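Local coordinates for putative metal resistance protein (Proteus mirabilis, PDB 6C29) that primes the disulfide isomerase ScsC, as the periplasmic tandem immunoglobulin-fold part of ScsB, a membrane protein that is probably a protein-disulfide reductase, at residues Val18-Asp23 / Ile32-Gln37; Ser160-Ser165 / Asp217-Ile222; Leu167-Gln172 / Leu227-Thr232. One frame throughout, in Å; residues are numbered along the deposited sequence. Where two conformers were deposited one is given.

Interaction 1: Val18-Asp23 / Ile32-Gln37; sequences VRATAD and ILLEVQ
Arg19 and Glu35 lie side by side across antiparallel strands and show how two faces of one sheet can be shaped differently. On their face the relief is high. The arginine chain is extended, with CG anti to the backbone N (chi1 174°), and runs alongside the glutamate until Arg19 NH1 meets Glu35 OE2 in a salt bridge of 2.9 Å. The bond uses the syn lone pair of OE2 but enters 30° out of the guanidinium plane, while Thr21 CG2 sits beneath one face of that group, 3.4 Å from its plane. A water occupies the notch between Thr21 and Glu35, 2.9 Å from Thr21 OG1 and hydrogen-bonded also to Leu33 O and Glu35 OE2. Asp4 forms a second salt bridge with Arg19 NE.

On the other face Ala20 and Ala22 make the low side, flanked by the taller Ile32, Leu34 and Val36, with Val18 the tall residue of 18-23. Ile32 CG1 rests beside the low spot at Ala22, 3.9 Å from Ala22 CB. Leu34 leans CD1 toward Ala20, and Val18 and Val36 stand abreast, Val18 CG1 4.1 Å from Val36 CG2. Leucines of strand 104-114 close over this apolar side. Paired backbone bonds, such as Glu35 N to Arg19 O at 2.8 Å, join Arg19 to Glu35 and Thr21 to Leu33, the alternating pattern of an antiparallel beta hairpin, here in a DsbD-type N-terminal immunoglobulin-fold domain.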
# COMPACT_ATOMS: atom_id res chain seq x y z
N VAL A 18 9.26 11.51 -9.62
CA VAL A 18 8.61 11.66 -8.32
C VAL A 18 8.61 13.10 -7.87
O VAL A 18 9.45 13.90 -8.26
CB VAL A 18 9.27 10.78 -7.21
CG1 VAL A 18 9.43 9.30 -7.68
CG2 VAL A 18 10.59 11.35 -6.76
N ARG A 19 7.62 13.44 -7.07
CA ARG A 19 7.47 14.80 -6.55
C ARG A 19 6.93 14.72 -5.15
O ARG A 19 5.98 13.99 -4.92
CB ARG A 19 6.52 15.61 -7.42
CG ARG A 19 6.20 17.02 -6.85
CD ARG A 19 5.32 17.82 -7.84
NE ARG A 19 4.91 19.14 -7.34
CZ ARG A 19 3.64 19.54 -7.18
NH1 ARG A 19 2.61 18.72 -7.41
NH2 ARG A 19 3.40 20.78 -6.77
N ALA A 20 7.50 15.49 -4.22
CA ALA A 20 6.97 15.60 -2.88
C ALA A 20 6.62 17.04 -2.56
O ALA A 20 7.35 17.96 -2.93
CB ALA A 20 7.94 15.06 -1.87
N THR A 21 5.49 17.21 -1.89
CA THR A 21 5.03 18.51 -1.41
C THR A 21 4.61 18.34 0.04
O THR A 21 4.32 17.23 0.48
CB THR A 21 3.87 19.03 -2.22
OG1 THR A 21 2.82 18.05 -2.25
CG2 THR A 21 4.33 19.38 -3.63
N ALA A 22 4.61 19.42 0.80
CA ALA A 22 4.35 19.30 2.22
C ALA A 22 3.81 20.55 2.85
O ALA A 22 3.97 21.64 2.32
CB ALA A 22 5.63 18.88 2.94
N ASP A 23 3.15 20.36 3.98
CA ASP A 23 2.60 21.44 4.79
C ASP A 23 2.87 21.13 6.25
O ASP A 23 2.65 20.02 6.70
CB ASP A 23 1.11 21.56 4.53
CG ASP A 23 0.51 22.80 5.15
OD1 ASP A 23 1.27 23.65 5.66
OD2 ASP A 23 -0.73 22.93 5.12
N ILE A 32 2.68 15.22 4.00
CA ILE A 32 3.50 15.09 2.81
C ILE A 32 2.71 14.30 1.76
O ILE A 32 2.08 13.29 2.09
CB ILE A 32 4.80 14.37 3.14
CG1 ILE A 32 5.60 15.19 4.14
CG2 ILE A 32 5.62 14.12 1.91
CD1 ILE A 32 6.41 14.34 5.02
N LEU A 33 2.75 14.75 0.52
CA LEU A 33 2.23 13.98 -0.59
C LEU A 33 3.38 13.57 -1.45
O LEU A 33 4.12 14.42 -1.93
CB LEU A 33 1.25 14.78 -1.45
CG LEU A 33 -0.14 14.94 -0.87
CD1 LEU A 33 -0.94 15.91 -1.69
CD2 LEU A 33 -0.86 13.58 -0.85
N LEU A 34 3.53 12.29 -1.67
CA LEU A 34 4.56 11.74 -2.54
C LEU A 34 3.91 11.24 -3.81
O LEU A 34 3.22 10.23 -3.79
CB LEU A 34 5.31 10.62 -1.85
CG LEU A 34 6.34 9.94 -2.72
CD1 LEU A 34 7.45 10.92 -3.07
CD2 LEU A 34 6.89 8.73 -1.99
N GLU A 35 4.09 11.93 -4.93
CA GLU A 35 3.54 11.54 -6.21
C GLU A 35 4.58 10.73 -6.98
O GLU A 35 5.76 11.11 -7.03
CB GLU A 35 3.16 12.76 -7.05
CG GLU A 35 2.13 13.66 -6.41
CD GLU A 35 2.00 14.98 -7.16
OE1 GLU A 35 1.26 15.05 -8.18
OE2 GLU A 35 2.72 15.94 -6.79
N VAL A 36 4.15 9.63 -7.57
CA VAL A 36 4.98 8.79 -8.40
C VAL A 36 4.31 8.59 -9.74
O VAL A 36 3.18 8.12 -9.80
CB VAL A 36 5.23 7.45 -7.76
CG1 VAL A 36 6.09 6.60 -8.64
CG2 VAL A 36 5.89 7.62 -6.39
N GLN A 37 5.00 8.99 -10.82
CA GLN A 37 4.54 8.82 -12.20
C GLN A 37 5.41 7.80 -12.90
O GLN A 37 6.62 7.99 -12.94
CB GLN A 37 4.62 10.15 -12.97
CG GLN A 37 3.53 11.16 -12.65
CD GLN A 37 2.25 10.96 -13.45
OE1 GLN A 37 2.25 10.40 -14.55
NE2 GLN A 37 1.14 11.42 -12.89
O HOH W 1 3.46 16.13 -4.31

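Interaction 2: Ser160-Ser165 / Asp217-Ile222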
# COMPACT_ATOMS: atom_id res chain seq x y z
N SER A 160 -12.29 -17.06 9.48
CA SER A 160 -11.22 -17.69 8.74
C SER A 160 -10.78 -18.98 9.40
O SER A 160 -11.01 -19.23 10.59
CB SER A 160 -10.02 -16.74 8.58
OG SER A 160 -9.47 -16.41 9.84
N ASP A 161 -10.13 -19.79 8.59
CA ASP A 161 -9.64 -21.08 9.02
C ASP A 161 -8.38 -21.39 8.25
O ASP A 161 -8.22 -20.99 7.09
CB ASP A 161 -10.69 -22.16 8.80
CG ASP A 161 -10.21 -23.53 9.22
OD1 ASP A 161 -10.07 -23.75 10.45
OD2 ASP A 161 -9.96 -24.36 8.32
N TYR A 162 -7.48 -22.11 8.89
CA TYR A 162 -6.25 -22.53 8.23
C TYR A 162 -5.95 -23.97 8.49
O TYR A 162 -5.92 -24.38 9.65
CB TYR A 162 -5.08 -21.69 8.73
CG TYR A 162 -3.76 -22.08 8.13
CD1 TYR A 162 -3.40 -21.68 6.86
CD2 TYR A 162 -2.86 -22.84 8.86
CE1 TYR A 162 -2.19 -22.03 6.32
CE2 TYR A 162 -1.64 -23.19 8.33
CZ TYR A 162 -1.31 -22.79 7.07
OH TYR A 162 -0.09 -23.12 6.54
N ARG A 163 -5.75 -24.73 7.42
CA ARG A 163 -5.37 -26.14 7.50
C ARG A 163 -4.82 -26.58 6.15
O ARG A 163 -5.15 -25.99 5.10
CB ARG A 163 -6.55 -27.01 7.92
CG ARG A 163 -7.72 -27.02 6.96
CD ARG A 163 -8.80 -27.96 7.48
NE ARG A 163 -9.48 -27.42 8.66
CZ ARG A 163 -10.04 -28.16 9.61
NH1 ARG A 163 -10.01 -29.49 9.54
NH2 ARG A 163 -10.64 -27.57 10.64
N ASN A 164 -3.94 -27.59 6.17
CA ASN A 164 -3.34 -28.11 4.94
C ASN A 164 -2.67 -27.01 4.10
O ASN A 164 -2.77 -27.01 2.88
CB ASN A 164 -4.39 -28.83 4.08
CG ASN A 164 -5.18 -29.87 4.87
OD1 ASN A 164 -6.41 -29.89 4.82
ND2 ASN A 164 -4.49 -30.70 5.62
N SER A 165 -2.00 -26.07 4.78
CA SER A 165 -1.30 -24.95 4.13
C SER A 165 -2.21 -24.10 3.24
O SER A 165 -1.76 -23.53 2.25
CB SER A 165 -0.12 -25.46 3.30
OG SER A 165 0.76 -26.22 4.10
N ASP A 217 7.81 -24.21 0.13
CA ASP A 217 7.33 -25.46 0.70
C ASP A 217 6.10 -25.21 1.55
O ASP A 217 5.83 -24.08 1.95
CB ASP A 217 8.42 -26.13 1.53
CG ASP A 217 9.64 -26.52 0.70
OD1 ASP A 217 9.46 -26.92 -0.47
OD2 ASP A 217 10.77 -26.42 1.23
N ALA A 218 5.37 -26.29 1.86
CA ALA A 218 4.14 -26.21 2.65
C ALA A 218 4.38 -25.42 3.91
O ALA A 218 5.34 -25.66 4.63
CB ALA A 218 3.63 -27.61 2.98
N ALA A 219 3.52 -24.44 4.17
CA ALA A 219 3.72 -23.58 5.32
C ALA A 219 3.38 -24.30 6.61
O ALA A 219 2.52 -25.18 6.63
CB ALA A 219 2.87 -22.33 5.19
N GLY A 220 4.04 -23.89 7.68
CA GLY A 220 3.71 -24.35 9.01
C GLY A 220 2.40 -23.75 9.47
O GLY A 220 1.68 -23.14 8.68
N ASP A 221 2.09 -23.88 10.76
CA ASP A 221 0.82 -23.38 11.28
C ASP A 221 0.88 -21.88 11.48
O ASP A 221 1.72 -21.37 12.21
CB ASP A 221 0.49 -24.06 12.62
CG ASP A 221 -0.98 -23.91 12.99
OD1 ASP A 221 -1.69 -23.13 12.34
OD2 ASP A 221 -1.41 -24.58 13.95
N ILE A 222 -0.01 -21.17 10.78
CA ILE A 222 -0.12 -19.72 10.95
C ILE A 222 -1.39 -19.32 11.71
O ILE A 222 -1.71 -18.13 11.78
CB ILE A 222 -0.10 -18.99 9.60
CG1 ILE A 222 -1.21 -19.52 8.69
CG2 ILE A 222 1.28 -19.12 8.97
CD1 ILE A 222 -1.39 -18.74 7.38
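Tyr162 and Ser165 approach the irregular backbone of 217-222 from the end of a strand and the turn beyond it, the CA atoms being 5.3 Å apart for Ser165 and Ala219 and 7.3 Å for Tyr162 and Ile222. Asn164 and Ser165 both have left-handed helical backbone angles and make the tight turn of a beta hairpin, which here meets a loop leading to the opposite sheet of an immunoglobulin-fold beta sandwich.

The tyrosine ring is the platform of the contact. Ile222 crosses it at about a right angle and sets CG1 squarely over the middle of one face, 3.4 Å from the centroid of the Tyr162 ring and only 3° off its normal, a CH-pi contact; the chi1 of 56° brings CG1, rather than CG2, over the ring. Val211 touches both side chains. The carboxylate of Asp221 lies alongside, its plane turned 18° from that of the ring, with OD1 hydrogen-bonded to Thr223 N. At the far end of the ring, Tyr162 OH donates to Gly220 O at 2.8 Å, pinning the loop. Ser165 OG makes a weak, long hydrogen bond of 3.3 Å to the preceding carbonyl of the loop, Ala219 O.

Interaction 3: Leu167-Gln172 / Leu227-Thr232; sequences LTLSLQ and LSFVVT
Leu227 begins the contact by presenting both of its methyl groups to leucines of 167-172. Its CD1 lies 4.1 Å from Leu167 CD2, while CD2 packs more closely, 3.7 Å from Leu169 CD2, the side chains of Leu169 and Leu227 running antiparallel and overlapping at their ends. Ser228 belongs to the other side of its strand, where its OG bonds Asp186 and Gln239, so the next residue to reach inward is Phe229. Between these two strands lies the apolar interior of an immunoglobulin-fold sandwich: they belong to different sheets, their axes 11.1 Å apart at closest approach and crossing at -46°, and only side chains meet between the sheets.

Phe229 reaches into that interior, its chi1 of 62° bringing the ring up against both Leu169 and Leu171. Leu169 CD1 stands over one ring face, offset toward the rim, 4.3 Å from the centroid of the Phe229 ring and 23° off the normal, in a CH-pi contact. Ile183 touches both of these side chains from the neighbouring strand 182-186. Leu171 meets the outer end of the ring obliquely, both methyls approaching from the side on which Leu169 CD1 lies: CD2 is 3.7 Å from Phe229 CZ, and CD1 is 3.9 Å from Phe229 CE1.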
# COMPACT_ATOMS: atom_id res chain seq x y z
N LEU A 167 -5.35 -21.10 3.57
CA LEU A 167 -6.17 -20.16 4.31
C LEU A 167 -7.51 -20.00 3.64
O LEU A 167 -7.56 -19.78 2.43
CB LEU A 167 -5.47 -18.82 4.40
CG LEU A 167 -6.21 -17.62 5.00
CD1 LEU A 167 -6.40 -17.81 6.46
CD2 LEU A 167 -5.41 -16.32 4.72
N THR A 168 -8.59 -20.13 4.41
CA THR A 168 -9.93 -19.89 3.90
C THR A 168 -10.59 -18.77 4.67
O THR A 168 -10.52 -18.73 5.89
CB THR A 168 -10.82 -21.14 3.99
OG1 THR A 168 -10.25 -22.19 3.20
CG2 THR A 168 -12.23 -20.83 3.47
N LEU A 169 -11.24 -17.85 3.95
CA LEU A 169 -11.99 -16.74 4.53
C LEU A 169 -13.44 -16.80 4.12
O LEU A 169 -13.77 -17.21 3.01
CB LEU A 169 -11.45 -15.38 4.07
CG LEU A 169 -9.96 -15.10 4.08
CD1 LEU A 169 -9.67 -13.66 3.57
CD2 LEU A 169 -9.40 -15.31 5.44
N SER A 170 -14.29 -16.32 5.02
CA SER A 170 -15.70 -16.15 4.74
C SER A 170 -16.06 -14.73 5.13
O SER A 170 -15.85 -14.35 6.28
CB SER A 170 -16.53 -17.18 5.50
OG SER A 170 -17.89 -16.80 5.54
N LEU A 171 -16.53 -13.95 4.16
CA LEU A 171 -16.78 -12.53 4.33
C LEU A 171 -18.21 -12.21 3.99
O LEU A 171 -18.68 -12.53 2.89
CB LEU A 171 -15.84 -11.70 3.45
CG LEU A 171 -14.35 -12.02 3.59
CD1 LEU A 171 -13.53 -11.22 2.61
CD2 LEU A 171 -13.87 -11.72 4.99
N GLN A 172 -18.90 -11.54 4.90
CA GLN A 172 -20.28 -11.16 4.68
C GLN A 172 -20.38 -9.70 4.28
O GLN A 172 -19.83 -8.84 4.97
CB GLN A 172 -21.12 -11.40 5.92
CG GLN A 172 -22.57 -11.02 5.70
CD GLN A 172 -23.43 -11.21 6.95
OE1 GLN A 172 -23.07 -10.75 8.04
NE2 GLN A 172 -24.58 -11.84 6.78
N LEU A 227 -4.36 -11.50 10.44
CA LEU A 227 -5.10 -11.54 9.19
C LEU A 227 -5.40 -10.10 8.82
O LEU A 227 -6.28 -9.45 9.37
CB LEU A 227 -6.38 -12.36 9.33
CG LEU A 227 -7.27 -12.40 8.08
CD1 LEU A 227 -6.55 -12.98 6.87
CD2 LEU A 227 -8.52 -13.17 8.36
N SER A 228 -4.66 -9.61 7.84
CA SER A 228 -4.76 -8.23 7.38
C SER A 228 -4.94 -8.28 5.88
O SER A 228 -4.18 -8.97 5.16
CB SER A 228 -3.49 -7.45 7.74
OG SER A 228 -3.46 -6.16 7.13
N PHE A 229 -5.95 -7.56 5.38
CA PHE A 229 -6.21 -7.52 3.96
C PHE A 229 -7.08 -6.33 3.64
O PHE A 229 -7.70 -5.73 4.51
CB PHE A 229 -6.84 -8.84 3.47
CG PHE A 229 -8.16 -9.17 4.07
CD1 PHE A 229 -9.34 -8.72 3.51
CD2 PHE A 229 -8.22 -10.00 5.16
CE1 PHE A 229 -10.57 -9.07 4.06
CE2 PHE A 229 -9.45 -10.37 5.71
CZ PHE A 229 -10.61 -9.91 5.16
N VAL A 230 -7.09 -6.00 2.36
CA VAL A 230 -7.99 -5.04 1.78
C VAL A 230 -8.94 -5.79 0.88
O VAL A 230 -8.53 -6.59 0.06
CB VAL A 230 -7.21 -3.97 1.01
CG1 VAL A 230 -8.16 -3.08 0.18
CG2 VAL A 230 -6.34 -3.16 1.99
N VAL A 231 -10.24 -5.55 1.03
CA VAL A 231 -11.24 -6.06 0.12
C VAL A 231 -11.94 -4.87 -0.51
O VAL A 231 -12.21 -3.87 0.15
CB VAL A 231 -12.24 -6.99 0.87
CG1 VAL A 231 -12.87 -6.31 2.10
CG2 VAL A 231 -13.31 -7.49 -0.06
N THR A 232 -12.18 -4.97 -1.82
CA THR A 232 -12.81 -3.91 -2.58
C THR A 232 -14.02 -4.45 -3.32
O THR A 232 -14.04 -5.62 -3.70
CB THR A 232 -11.85 -3.28 -3.58
OG1 THR A 232 -11.51 -4.23 -4.60
CG2 THR A 232 -10.57 -2.78 -2.88

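Overall arrangement
Interactions 1 and 3 are both buried, yet they illustrate different levels of the same architecture: interaction 1 joins neighbouring strands within a sheet, by backbone bonds and a salt bridge, whereas interaction 3 joins two facing sheets through hydrocarbon alone. Interaction 2 is a surface contact, mixing a CH-pi contact of an aliphatic chain over a ring with hydrogen bonds to loop carbonyls. Interactions 2 and 3 share a hairpin, since strands 155-163 and 166-173 are adjacent, and they touch: Asp161 O is 2.8 Å from Thr168 N, and Ser160 packs on Leu169 and Leu227. Interaction 1 lies on the opposite side of the chain's centre from both, its nearest atoms about 17 Å from those of interaction 3.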